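Local coordinates for protein ubiquitin conjugating enzyme (Agrocybe aegerita, PDB 3WE5) that probably acts as an E2 enzyme, accepting activated ubiquitin as a thioester and passing it on toward target proteins, at residues Y83-P88 and W121-S126; S115-E120 and I128-T133; S54-T59 and F77-Q82. All blocks are in the same frame, centred on the assembly; numbering follows the deposited sequence.

Interaction 1 (Y83-P88 and W121-S126); sequences YPISSP and WSPVLS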
ATOM      1  N   TYR A  83      12.938  13.193 -22.332  1.00 15.16           N
ATOM      2  CA  TYR A  83      13.584  13.625 -21.076  1.00 18.46           C
ATOM      3  C   TYR A  83      14.264  14.974 -21.343  1.00 13.38           C
ATOM      4  O   TYR A  83      14.863  15.187 -22.397  1.00 15.55           O
ATOM      5  CB  TYR A  83      14.611  12.571 -20.608  1.00 14.74           C
ATOM      6  CG  TYR A  83      15.212  12.881 -19.244  1.00 14.52           C
ATOM      7  CD1 TYR A  83      14.555  12.503 -18.095  1.00 15.34           C
ATOM      8  CD2 TYR A  83      16.421  13.564 -19.123  1.00 20.84           C
ATOM      9  CE1 TYR A  83      15.071  12.775 -16.842  1.00 13.68           C
ATOM     10  CE2 TYR A  83      16.950  13.868 -17.850  1.00 14.15           C
ATOM     11  CZ  TYR A  83      16.264  13.455 -16.731  1.00 12.52           C
ATOM     12  OH  TYR A  83      16.756  13.722 -15.460  1.00 17.09           O
ATOM     13  N   PRO A  84      14.206  15.928 -20.392  1.00 12.99           N
ATOM     14  CA  PRO A  84      13.697  15.842 -19.019  1.00 15.51           C
ATOM     15  C   PRO A  84      12.244  16.299 -18.872  1.00 15.08           C
ATOM     16  O   PRO A  84      11.782  16.474 -17.751  1.00 14.03           O
ATOM     17  CB  PRO A  84      14.624  16.817 -18.293  1.00 13.13           C
ATOM     18  CG  PRO A  84      14.778  17.935 -19.307  1.00 15.94           C
ATOM     19  CD  PRO A  84      14.891  17.214 -20.635  1.00 13.88           C
ATOM     20  N   ILE A  85      11.532  16.499 -19.980  1.00 12.54           N
ATOM     21  CA  ILE A  85      10.128  16.855 -19.879  1.00 14.86           C
ATOM     22  C   ILE A  85       9.343  15.633 -19.424  1.00 19.13           C
ATOM     23  O   ILE A  85       8.534  15.723 -18.495  1.00 18.79           O
ATOM     24  CB  ILE A  85       9.577  17.446 -21.206  1.00 13.62           C
ATOM     25  CG1 ILE A  85      10.464  18.601 -21.685  1.00 16.04           C
ATOM     26  CG2 ILE A  85       8.093  17.800 -21.027  1.00 17.18           C
ATOM     27  CD1 ILE A  85      10.714  19.745 -20.672  1.00 23.36           C
ATOM     28  N   SER A  86       9.602  14.474 -20.039  1.00 17.17           N
ATOM     29  CA  SER A  86       9.064  13.219 -19.525  1.00 14.91           C
ATOM     30  C   SER A  86       9.882  12.762 -18.328  1.00 17.28           C
ATOM     31  O   SER A  86      11.097  12.984 -18.279  1.00 18.63           O
ATOM     32  CB  SER A  86       9.107  12.135 -20.588  1.00 23.02           C
ATOM     33  OG  SER A  86      10.397  12.081 -21.156  1.00 22.76           O
ATOM     34  N   SER A  87       9.212  12.128 -17.377  1.00 17.78           N
ATOM     35  CA  SER A  87       9.898  11.589 -16.214  1.00 14.79           C
ATOM     36  C   SER A  87      10.710  10.376 -16.651  1.00 18.02           C
ATOM     37  O   SER A  87      10.327   9.668 -17.600  1.00 16.25           O
ATOM     38  CB  SER A  87       8.868  11.149 -15.179  1.00 18.10           C
ATOM     39  OG  SER A  87       7.974  10.226 -15.755  1.00 22.64           O
ATOM     40  N   PRO A  88      11.827  10.111 -15.954  1.00 16.75           N
ATOM     41  CA  PRO A  88      12.494   8.824 -16.163  1.00 17.84           C
ATOM     42  C   PRO A  88      11.628   7.665 -15.675  1.00 14.09           C
ATOM     43  O   PRO A  88      10.835   7.817 -14.740  1.00 14.99           O
ATOM     44  CB  PRO A  88      13.752   8.938 -15.287  1.00 18.58           C
ATOM     45  CG  PRO A  88      13.324   9.869 -14.151  1.00 18.92           C
ATOM     46  CD  PRO A  88      12.379  10.866 -14.808  1.00 13.50           C
ATOM     47  N   TRP A 121       6.772  14.862 -10.979  1.00 22.96           N
ATOM     48  CA  TRP A 121       7.973  15.039 -11.799  1.00 18.66           C
ATOM     49  C   TRP A 121       8.009  16.461 -12.357  1.00 18.90           C
ATOM     50  O   TRP A 121       6.973  17.022 -12.735  1.00 19.91           O
ATOM     51  CB  TRP A 121       8.047  14.019 -12.955  1.00 19.36           C
ATOM     52  CG  TRP A 121       9.203  14.351 -13.864  1.00 15.57           C
ATOM     53  CD1 TRP A 121       9.140  14.931 -15.091  1.00 13.42           C
ATOM     54  CD2 TRP A 121      10.596  14.183 -13.568  1.00 14.26           C
ATOM     55  NE1 TRP A 121      10.408  15.131 -15.581  1.00 15.66           N
ATOM     56  CE2 TRP A 121      11.318  14.665 -14.670  1.00 15.15           C
ATOM     57  CE3 TRP A 121      11.300  13.647 -12.481  1.00 19.35           C
ATOM     58  CZ2 TRP A 121      12.720  14.654 -14.717  1.00 14.95           C
ATOM     59  CZ3 TRP A 121      12.685  13.633 -12.532  1.00 17.73           C
ATOM     60  CH2 TRP A 121      13.380  14.127 -13.636  1.00 19.13           C
ATOM     61  N   SER A 122       9.196  17.051 -12.390  1.00 16.26           N
ATOM     62  CA  SER A 122       9.417  18.320 -13.082  1.00 21.51           C
ATOM     63  C   SER A 122      10.800  18.266 -13.686  1.00 18.80           C
ATOM     64  O   SER A 122      11.679  17.636 -13.121  1.00 16.24           O
ATOM     65  CB  SER A 122       9.320  19.490 -12.103  1.00 18.86           C
ATOM     66  OG  SER A 122       9.832  20.687 -12.685  1.00 19.62           O
ATOM     67  N   PRO A 123      11.016  18.927 -14.839  1.00 17.23           N
ATOM     68  CA  PRO A 123      12.379  18.997 -15.385  1.00 20.81           C
ATOM     69  C   PRO A 123      13.359  19.726 -14.452  1.00 13.85           C
ATOM     70  O   PRO A 123      14.553  19.635 -14.677  1.00 15.15           O
ATOM     71  CB  PRO A 123      12.211  19.828 -16.669  1.00 17.64           C
ATOM     72  CG  PRO A 123      10.739  19.790 -16.977  1.00 23.80           C
ATOM     73  CD  PRO A 123      10.027  19.621 -15.684  1.00 15.27           C
ATOM     74  N   VAL A 124      12.865  20.445 -13.441  1.00 12.54           N
ATOM     75  CA  VAL A 124      13.772  21.097 -12.499  1.00 13.81           C
ATOM     76  C   VAL A 124      14.473  20.110 -11.565  1.00 16.60           C
ATOM     77  O   VAL A 124      15.436  20.478 -10.888  1.00 17.03           O
ATOM     78  CB  VAL A 124      13.061  22.196 -11.659  1.00 14.62           C
ATOM     79  CG1 VAL A 124      12.366  23.224 -12.606  1.00 16.31           C
ATOM     80  CG2 VAL A 124      12.094  21.603 -10.660  1.00 15.48           C
ATOM     81  N   LEU A 125      14.001  18.874 -11.566  1.00 16.18           N
ATOM     82  CA  LEU A 125      14.612  17.798 -10.782  1.00 13.14           C
ATOM     83  C   LEU A 125      15.728  17.158 -11.587  1.00 17.84           C
ATOM     84  O   LEU A 125      16.159  17.678 -12.623  1.00 18.99           O
ATOM     85  CB  LEU A 125      13.573  16.775 -10.368  1.00 13.85           C
ATOM     86  CG  LEU A 125      12.378  17.373  -9.611  1.00 21.33           C
ATOM     87  CD1 LEU A 125      11.389  16.308  -9.233  1.00 21.69           C
ATOM     88  CD2 LEU A 125      12.823  18.177  -8.408  1.00 24.28           C
ATOM     89  N   SER A 126      16.257  16.060 -11.084  1.00 17.11           N
ATOM     90  CA  SER A 126      17.410  15.437 -11.721  1.00 13.80           C
ATOM     91  C   SER A 126      17.430  13.995 -11.301  1.00 14.18           C
ATOM     92  O   SER A 126      16.690  13.582 -10.419  1.00 14.79           O
ATOM     93  CB  SER A 126      18.702  16.090 -11.258  1.00 17.50           C
ATOM     94  OG  SER A 126      18.874  15.936  -9.853  1.00 18.41           O
TER
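Trp121 turns one face of its indole to Ser87 and Pro88, one residue over each ring. Ser87 CA stands 3.5 Å from the centroid of the five-membered ring, and Pro88 CD sits equally close over the six-membered ring, both nearly on the ring normal as CH-pi contacts. The partner loop carries the Tyr-Pro element familiar from ubiquitin-conjugating enzymes, with a cis peptide bond between Tyr83 and Pro84. With its CG anti to the backbone N (chi1 -174°), Tyr83 brings its ring rim to the rim of the indole, CE1 lying 3.7 Å from Trp121 CZ2 and neither ring covering the other. Its OH is hydrogen-bonded to Glu32 on helix 24-39. Farther out, prolines meet: Pro84 CG is 4.1 Å from Pro123 CB, and the tip of Ile85 reaches the same proline, CD1 to Pro123 CG at 3.7 Å. Pro123 is held in a type I turn from Ser122 to Leu125, whose first residue also makes an ST turn, Ser122 OG accepting from Val124 N. The polar edge is a single bond across the two loops: Trp121 NE1 donates in its ring plane to Pro84 O at 2.9 Å (N-H...O 155°), approaching from above the carbonyl plane.

Interaction 2 (S115-E120 and I128-T133); sequences SILGSE and IAVCVT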
ATOM      1  N   SER A 115       5.403   9.911  -5.997  1.00 22.33           N
ATOM      2  CA  SER A 115       4.916  11.090  -6.712  1.00 24.74           C
ATOM      3  C   SER A 115       5.958  11.761  -7.610  1.00 20.49           C
ATOM      4  O   SER A 115       5.607  12.291  -8.672  1.00 22.60           O
ATOM      5  CB  SER A 115       4.294  12.097  -5.735  1.00 29.07           C
ATOM      6  OG  SER A 115       5.187  12.424  -4.681  1.00 36.78           O
ATOM      7  N   ILE A 116       7.230  11.707  -7.208  1.00 18.68           N
ATOM      8  CA  ILE A 116       8.322  12.246  -8.016  1.00 18.70           C
ATOM      9  C   ILE A 116       8.399  11.579  -9.388  1.00 22.23           C
ATOM     10  O   ILE A 116       8.914  12.180 -10.340  1.00 22.78           O
ATOM     11  CB  ILE A 116       9.688  12.119  -7.272  1.00 15.38           C
ATOM     12  CG1 ILE A 116      10.761  12.988  -7.919  1.00 18.72           C
ATOM     13  CG2 ILE A 116      10.146  10.676  -7.175  1.00 25.30           C
ATOM     14  CD1 ILE A 116      12.007  13.151  -7.059  1.00 25.37           C
ATOM     15  N   LEU A 117       7.889  10.352  -9.498  1.00 17.41           N
ATOM     16  CA  LEU A 117       7.948   9.616 -10.773  1.00 15.59           C
ATOM     17  C   LEU A 117       6.690   9.834 -11.602  1.00 20.62           C
ATOM     18  O   LEU A 117       6.615   9.402 -12.747  1.00 23.16           O
ATOM     19  CB  LEU A 117       8.148   8.126 -10.527  1.00 13.32           C
ATOM     20  CG  LEU A 117       9.372   7.797  -9.684  1.00 18.48           C
ATOM     21  CD1 LEU A 117       9.466   6.302  -9.420  1.00 16.59           C
ATOM     22  CD2 LEU A 117      10.626   8.302 -10.369  1.00 18.96           C
ATOM     23  N   GLY A 118       5.698  10.496 -11.010  1.00 23.81           N
ATOM     24  CA  GLY A 118       4.435  10.733 -11.693  1.00 25.97           C
ATOM     25  C   GLY A 118       4.046  12.200 -11.775  1.00 28.27           C
ATOM     26  O   GLY A 118       4.728  13.005 -12.417  1.00 24.81           O
ATOM     27  N   SER A 119       2.936  12.540 -11.120  1.00 25.88           N
ATOM     28  CA  SER A 119       2.383  13.898 -11.142  1.00 31.62           C
ATOM     29  C   SER A 119       3.350  14.978 -10.655  1.00 29.73           C
ATOM     30  O   SER A 119       3.228  16.141 -11.044  1.00 36.29           O
ATOM     31  CB  SER A 119       1.131  13.946 -10.264  1.00 22.83           C
ATOM     32  OG  SER A 119       1.508  13.879  -8.889  1.00 35.80           O
ATOM     33  N   GLU A 120       4.286  14.619  -9.781  1.00 23.20           N
ATOM     34  CA  GLU A 120       5.200  15.616  -9.243  1.00 20.93           C
ATOM     35  C   GLU A 120       6.583  15.657  -9.923  1.00 19.23           C
ATOM     36  O   GLU A 120       7.473  16.401  -9.494  1.00 23.30           O
ATOM     37  CB  GLU A 120       5.307  15.453  -7.730  1.00 26.96           C
ATOM     38  CG  GLU A 120       3.930  15.307  -7.101  1.00 43.53           C
ATOM     39  CD  GLU A 120       3.759  16.106  -5.835  1.00 56.36           C
ATOM     40  OE1 GLU A 120       2.921  17.033  -5.836  1.00 63.76           O
ATOM     41  OE2 GLU A 120       4.442  15.799  -4.837  1.00 60.08           O
ATOM     42  N   ILE A 128      19.818  12.477  -9.696  1.00 14.27           N
ATOM     43  CA  ILE A 128      20.308  12.423  -8.309  1.00 12.11           C
ATOM     44  C   ILE A 128      19.217  12.838  -7.325  1.00 14.67           C
ATOM     45  O   ILE A 128      19.059  12.217  -6.281  1.00 12.65           O
ATOM     46  CB  ILE A 128      21.578  13.249  -8.136  1.00 11.48           C
ATOM     47  CG1 ILE A 128      22.706  12.594  -8.930  1.00 12.20           C
ATOM     48  CG2 ILE A 128      21.960  13.350  -6.654  1.00 20.47           C
ATOM     49  CD1 ILE A 128      23.223  11.275  -8.318  1.00 19.25           C
ATOM     50  N   ALA A 129      18.428  13.855  -7.662  1.00 14.17           N
ATOM     51  CA  ALA A 129      17.261  14.182  -6.812  1.00 12.43           C
ATOM     52  C   ALA A 129      16.296  13.024  -6.627  1.00 13.37           C
ATOM     53  O   ALA A 129      15.786  12.798  -5.534  1.00 13.78           O
ATOM     54  CB  ALA A 129      16.513  15.448  -7.353  1.00 15.03           C
ATOM     55  N   VAL A 130      16.029  12.265  -7.680  1.00 12.07           N
ATOM     56  CA  VAL A 130      15.199  11.097  -7.557  1.00 13.12           C
ATOM     57  C   VAL A 130      15.845  10.066  -6.623  1.00 13.11           C
ATOM     58  O   VAL A 130      15.160   9.464  -5.794  1.00 13.65           O
ATOM     59  CB  VAL A 130      14.937  10.459  -8.936  1.00 12.05           C
ATOM     60  CG1 VAL A 130      14.162   9.149  -8.790  1.00 15.49           C
ATOM     61  CG2 VAL A 130      14.172  11.440  -9.819  1.00 14.68           C
ATOM     62  N   CYS A 131      17.148   9.833  -6.792  1.00 12.44           N
ATOM     63  CA  CYS A 131      17.856   8.870  -5.935  1.00 10.23           C
ATOM     64  C   CYS A 131      17.727   9.242  -4.461  1.00 11.97           C
ATOM     65  O   CYS A 131      17.465   8.372  -3.604  1.00 12.34           O
ATOM     66  CB  CYS A 131      19.338   8.858  -6.274  1.00 10.60           C
ATOM     67  SG  CYS A 131      19.728   8.001  -7.852  1.00 14.09           S
ATOM     68  N   VAL A 132      17.947  10.520  -4.183  1.00 12.44           N
ATOM     69  CA  VAL A 132      17.873  11.024  -2.796  1.00 14.38           C
ATOM     70  C   VAL A 132      16.472  10.890  -2.233  1.00 15.29           C
ATOM     71  O   VAL A 132      16.289  10.485  -1.070  1.00 15.96           O
ATOM     72  CB  VAL A 132      18.314  12.492  -2.724  1.00 14.68           C
ATOM     73  CG1 VAL A 132      17.900  13.129  -1.392  1.00 21.80           C
ATOM     74  CG2 VAL A 132      19.824  12.621  -2.947  1.00 17.87           C
ATOM     75  N   THR A 133      15.474  11.263  -3.040  1.00 13.17           N
ATOM     76  CA  THR A 133      14.071  11.109  -2.645  1.00 14.35           C
ATOM     77  C   THR A 133      13.682   9.672  -2.335  1.00 15.71           C
ATOM     78  O   THR A 133      13.003   9.405  -1.347  1.00 16.17           O
ATOM     79  CB  THR A 133      13.109  11.697  -3.740  1.00 13.60           C
ATOM     80  OG1 THR A 133      13.424  13.078  -3.951  1.00 17.66           O
ATOM     81  CG2 THR A 133      11.649  11.570  -3.327  1.00 18.50           C
TER
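The short 3-10 segment that presents Ile116 and Leu117 packs against the start of helix 127-140. Ile116 does most of the touching. Its CG1 branch stands anti to the backbone N (chi1 -165°) and continues nearly straight at chi2, so that the methyl CD1 is carried outward to the helix surface. There it lands on several atoms at once: it is 3.8 Å from Val130 CA, 3.9 Å from Val130 CG2 and 3.4 Å from Thr133 OG1. Ile116 and Thr133 thus reach toward each other tip to tip, a methyl against a hydroxyl. That hydroxyl is directed elsewhere, since Thr133 OG1 donates to Ala129 O at 2.9 Å, one helical turn back. The same carbonyl accepts the backbone N of Thr133 from the opposite face of its plane, so a side-chain bond doubles the helical one and fixes the rotation of the threonine that faces the methyl.

In the ubiquitin-conjugating fold, residues 115-120 follow closely upon the cysteine that probably carries ubiquitin, and here they are attached to the helix by van der Waals contact alone, with no hydrogen bond between the two segments. Leu117 adds a second touch, its CD2 meeting Val130 CG1 at 4.0 Å with the two side chains at about a right angle. The two methyls of Val130 are therefore divided, CG2 going to Ile116 and CG1 to Leu117, while Val130 also packs on Trp121 and on Phe77 of strand 72-78. Behind the contact, the turn is held by its own backbone: Ser115 O accepts from Gly118 N and from Glu120 N, each at 2.9 Å, and the two donors arrive from opposite faces of the carbonyl plane.

Interaction 3 (S54-T59 and F77-Q82); sequences SKWLFT and FRFDAQ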
ATOM      1  N   SER A  54      20.431   6.118 -22.338  1.00 15.53           N
ATOM      2  CA  SER A  54      19.140   5.460 -22.330  1.00 15.11           C
ATOM      3  C   SER A  54      18.853   4.735 -21.023  1.00 14.02           C
ATOM      4  O   SER A  54      17.701   4.614 -20.614  1.00 14.67           O
ATOM      5  CB  SER A  54      19.053   4.456 -23.473  1.00 22.61           C
ATOM      6  OG  SER A  54      19.167   5.142 -24.705  1.00 25.03           O
ATOM      7  N   LYS A  55      19.897   4.198 -20.395  1.00 14.21           N
ATOM      8  CA  LYS A  55      19.707   3.432 -19.159  1.00 11.32           C
ATOM      9  C   LYS A  55      20.911   3.610 -18.241  1.00 12.79           C
ATOM     10  O   LYS A  55      22.043   3.342 -18.644  1.00 13.85           O
ATOM     11  CB  LYS A  55      19.499   1.928 -19.457  1.00 14.25           C
ATOM     12  CG  LYS A  55      19.108   1.106 -18.228  1.00 19.23           C
ATOM     13  CD  LYS A  55      18.708  -0.334 -18.607  1.00 24.37           C
ATOM     14  CE  LYS A  55      19.880  -1.105 -19.178  1.00 40.61           C
ATOM     15  NZ  LYS A  55      21.011  -1.209 -18.198  1.00 45.48           N
ATOM     16  N   TRP A  56      20.646   4.021 -16.993  1.00 11.20           N
ATOM     17  CA  TRP A  56      21.693   4.132 -15.974  1.00 10.27           C
ATOM     18  C   TRP A  56      21.345   3.269 -14.764  1.00 10.45           C
ATOM     19  O   TRP A  56      20.173   3.010 -14.464  1.00 10.47           O
ATOM     20  CB  TRP A  56      21.830   5.591 -15.485  1.00  9.65           C
ATOM     21  CG  TRP A  56      22.338   6.600 -16.484  1.00 10.25           C
ATOM     22  CD1 TRP A  56      22.729   6.381 -17.785  1.00 10.41           C
ATOM     23  CD2 TRP A  56      22.519   7.994 -16.234  1.00 12.40           C
ATOM     24  NE1 TRP A  56      23.137   7.573 -18.361  1.00 11.62           N
ATOM     25  CE2 TRP A  56      23.019   8.577 -17.426  1.00 12.04           C
ATOM     26  CE3 TRP A  56      22.307   8.812 -15.108  1.00 14.22           C
ATOM     27  CZ2 TRP A  56      23.294   9.956 -17.536  1.00 13.17           C
ATOM     28  CZ3 TRP A  56      22.574  10.185 -15.218  1.00 13.49           C
ATOM     29  CH2 TRP A  56      23.084  10.742 -16.426  1.00 15.24           C
ATOM     30  N   LEU A  57      22.379   2.817 -14.055  1.00 12.40           N
ATOM     31  CA  LEU A  57      22.194   2.052 -12.823  1.00 11.05           C
ATOM     32  C   LEU A  57      22.952   2.703 -11.659  1.00 10.66           C
ATOM     33  O   LEU A  57      24.104   3.117 -11.806  1.00 10.73           O
ATOM     34  CB  LEU A  57      22.768   0.644 -13.004  1.00 15.23           C
ATOM     35  CG  LEU A  57      22.092  -0.240 -14.047  1.00 14.30           C
ATOM     36  CD1 LEU A  57      22.919  -1.545 -14.211  1.00 19.93           C
ATOM     37  CD2 LEU A  57      20.670  -0.554 -13.665  1.00 14.56           C
ATOM     38  N   PHE A  58      22.282   2.767 -10.509  1.00 13.44           N
ATOM     39  CA  PHE A  58      22.873   3.212  -9.242  1.00 12.11           C
ATOM     40  C   PHE A  58      22.715   2.117  -8.177  1.00 10.98           C
ATOM     41  O   PHE A  58      21.840   1.268  -8.271  1.00 14.48           O
ATOM     42  CB  PHE A  58      22.128   4.454  -8.722  1.00  9.85           C
ATOM     43  CG  PHE A  58      22.324   5.676  -9.542  1.00 10.91           C
ATOM     44  CD1 PHE A  58      21.587   5.869 -10.706  1.00 13.98           C
ATOM     45  CD2 PHE A  58      23.242   6.649  -9.163  1.00 11.44           C
ATOM     46  CE1 PHE A  58      21.768   7.013 -11.467  1.00 10.12           C
ATOM     47  CE2 PHE A  58      23.429   7.796  -9.911  1.00 13.23           C
ATOM     48  CZ  PHE A  58      22.689   7.970 -11.093  1.00 12.33           C
ATOM     49  N   THR A  59      23.565   2.145  -7.153  1.00 14.23           N
ATOM     50  CA  THR A  59      23.220   1.441  -5.916  1.00 12.05           C
ATOM     51  C   THR A  59      22.742   2.464  -4.896  1.00 10.09           C
ATOM     52  O   THR A  59      23.238   3.582  -4.865  1.00 14.42           O
ATOM     53  CB  THR A  59      24.361   0.609  -5.350  1.00 13.83           C
ATOM     54  OG1 THR A  59      25.477   1.446  -5.072  1.00 22.69           O
ATOM     55  CG2 THR A  59      24.765  -0.468  -6.334  1.00 21.24           C
ATOM     56  N   PHE A  77      17.372   3.596 -13.993  1.00  9.66           N
ATOM     57  CA  PHE A  77      16.700   4.710 -14.670  1.00  8.72           C
ATOM     58  C   PHE A  77      16.676   4.414 -16.154  1.00 11.75           C
ATOM     59  O   PHE A  77      17.714   4.112 -16.731  1.00 13.05           O
ATOM     60  CB  PHE A  77      17.484   6.000 -14.466  1.00 12.70           C
ATOM     61  CG  PHE A  77      17.364   6.547 -13.086  1.00 12.90           C
ATOM     62  CD1 PHE A  77      18.021   5.945 -12.038  1.00 14.13           C
ATOM     63  CD2 PHE A  77      16.584   7.673 -12.841  1.00 11.97           C
ATOM     64  CE1 PHE A  77      17.889   6.463 -10.728  1.00 14.71           C
ATOM     65  CE2 PHE A  77      16.457   8.177 -11.586  1.00 13.71           C
ATOM     66  CZ  PHE A  77      17.092   7.569 -10.517  1.00 13.45           C
ATOM     67  N   ARG A  78      15.507   4.528 -16.774  1.00 12.04           N
ATOM     68  CA  ARG A  78      15.433   4.524 -18.243  1.00 13.82           C
ATOM     69  C   ARG A  78      14.886   5.849 -18.749  1.00 13.07           C
ATOM     70  O   ARG A  78      13.905   6.370 -18.188  1.00 17.54           O
ATOM     71  CB  ARG A  78      14.566   3.350 -18.725  1.00 14.57           C
ATOM     72  CG  ARG A  78      15.288   2.019 -18.682  1.00 15.63           C
ATOM     73  CD  ARG A  78      14.461   0.902 -19.299  1.00 23.57           C
ATOM     74  NE  ARG A  78      13.390   0.487 -18.406  1.00 27.99           N
ATOM     75  CZ  ARG A  78      12.452  -0.395 -18.729  1.00 39.62           C
ATOM     76  NH1 ARG A  78      12.433  -0.933 -19.945  1.00 36.39           N
ATOM     77  NH2 ARG A  78      11.528  -0.730 -17.843  1.00 25.48           N
ATOM     78  N   PHE A  79      15.510   6.391 -19.791  1.00 12.71           N
ATOM     79  CA  PHE A  79      15.178   7.731 -20.322  1.00 13.97           C
ATOM     80  C   PHE A  79      14.629   7.626 -21.738  1.00 21.77           C
ATOM     81  O   PHE A  79      15.228   6.950 -22.581  1.00 18.30           O
ATOM     82  CB  PHE A  79      16.422   8.640 -20.343  1.00 13.34           C
ATOM     83  CG  PHE A  79      17.204   8.636 -19.039  1.00 10.19           C
ATOM     84  CD1 PHE A  79      16.730   9.347 -17.942  1.00 13.33           C
ATOM     85  CD2 PHE A  79      18.381   7.916 -18.918  1.00 15.25           C
ATOM     86  CE1 PHE A  79      17.416   9.314 -16.712  1.00 13.34           C
ATOM     87  CE2 PHE A  79      19.096   7.913 -17.702  1.00 12.53           C
ATOM     88  CZ  PHE A  79      18.603   8.608 -16.610  1.00 11.27           C
ATOM     89  N   ASP A  80      13.504   8.278 -22.016  1.00 24.50           N
ATOM     90  CA  ASP A  80      13.045   8.330 -23.417  1.00 23.71           C
ATOM     91  C   ASP A  80      13.498   9.617 -24.102  1.00 23.41           C
ATOM     92  O   ASP A  80      14.203  10.429 -23.504  1.00 18.15           O
ATOM     93  CB  ASP A  80      11.533   8.077 -23.535  1.00 21.73           C
ATOM     94  CG  ASP A  80      10.688   9.169 -22.897  1.00 22.34           C
ATOM     95  OD1 ASP A  80      11.095  10.345 -22.900  1.00 22.66           O
ATOM     96  OD2 ASP A  80       9.589   8.861 -22.395  1.00 30.96           O
ATOM     97  N   ALA A  81      13.103   9.836 -25.356  1.00 22.48           N
ATOM     98  CA  ALA A  81      13.636  10.968 -26.106  1.00 22.12           C
ATOM     99  C   ALA A  81      13.104  12.330 -25.662  1.00 19.88           C
ATOM    100  O   ALA A  81      13.610  13.367 -26.122  1.00 20.08           O
ATOM    101  CB  ALA A  81      13.388  10.774 -27.611  1.00 33.66           C
ATOM    102  N   GLN A  82      12.087  12.319 -24.799  1.00 20.49           N
ATOM    103  CA  GLN A  82      11.485  13.546 -24.288  1.00 19.18           C
ATOM    104  C   GLN A  82      12.018  13.963 -22.908  1.00 17.83           C
ATOM    105  O   GLN A  82      11.617  14.994 -22.385  1.00 16.73           O
ATOM    106  CB  GLN A  82       9.961  13.436 -24.243  1.00 21.51           C
ATOM    107  CG  GLN A  82       9.302  13.443 -25.636  1.00 30.19           C
ATOM    108  CD  GLN A  82       9.513  12.139 -26.379  1.00 34.24           C
ATOM    109  OE1 GLN A  82      10.192  12.102 -27.398  1.00 39.12           O
ATOM    110  NE2 GLN A  82       8.935  11.059 -25.861  1.00 37.66           N
TER
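Trp56 and Phe77 form an antiparallel hydrogen-bonded pair, each donating its backbone N to the carbonyl of the other. Both bonds, Trp56 N to Phe77 O and Phe77 N to Trp56 O, measure 2.9 Å, and the latter is almost straight (N-H...O 173°). A third bond, Phe79 N to Ser54 O at 2.9 Å, carries the pairing past the strand end, with the donor above the carbonyl plane. Between these lies the non-hydrogen-bonded pair Lys55 and Arg78, whose CG atoms meet at 4.0 Å on one side of the sheet. The guanidinium of Arg78 goes on to a salt bridge with Asp159.

Aromatic side chains fill the other side. Phe79 sets an edge on the face of the Trp56 five-membered ring, with the planes at 75° and CE2 3.7 Å from Trp56 CG. The same five-membered ring is fixed in rotation by NE1, which is hydrogen-bonded to Asp52 O. Next along, Phe58 CD1 touches Phe77 CE1 at 3.7 Å, the rings tilted obliquely. Trp56 leans on helix 24-39, Phe77 on helix 127-140, and Phe58 and Phe79 on both. An antiparallel hairpin of strands 55-61 and 72-78, with an aromatic face turned to helices, belongs to the four-stranded meander sheet at the heart of the ubiquitin-conjugating fold.

Along the chain interaction 3 comes first, and its second segment runs straight into the first of interaction 1; interactions 1 and 2 then interleave, with 115-120 continuing directly into 121-126. The centres of interactions 1 and 2 lie about 9 Å apart, those of interactions 1 and 3 about 12 Å, and those of interactions 2 and 3 about 13 Å. Phe77 touches all three neighbourhoods, packing on Pro88 of interaction 1 and on Val130 and Cys131 of interaction 2, while Trp121 meets both Ile116 and Val130. Sheet, helix 127-140 and the two loops therefore form one continuous packed body, which ties the loop following the probable ubiquitin-carrying cysteine to the central sheet.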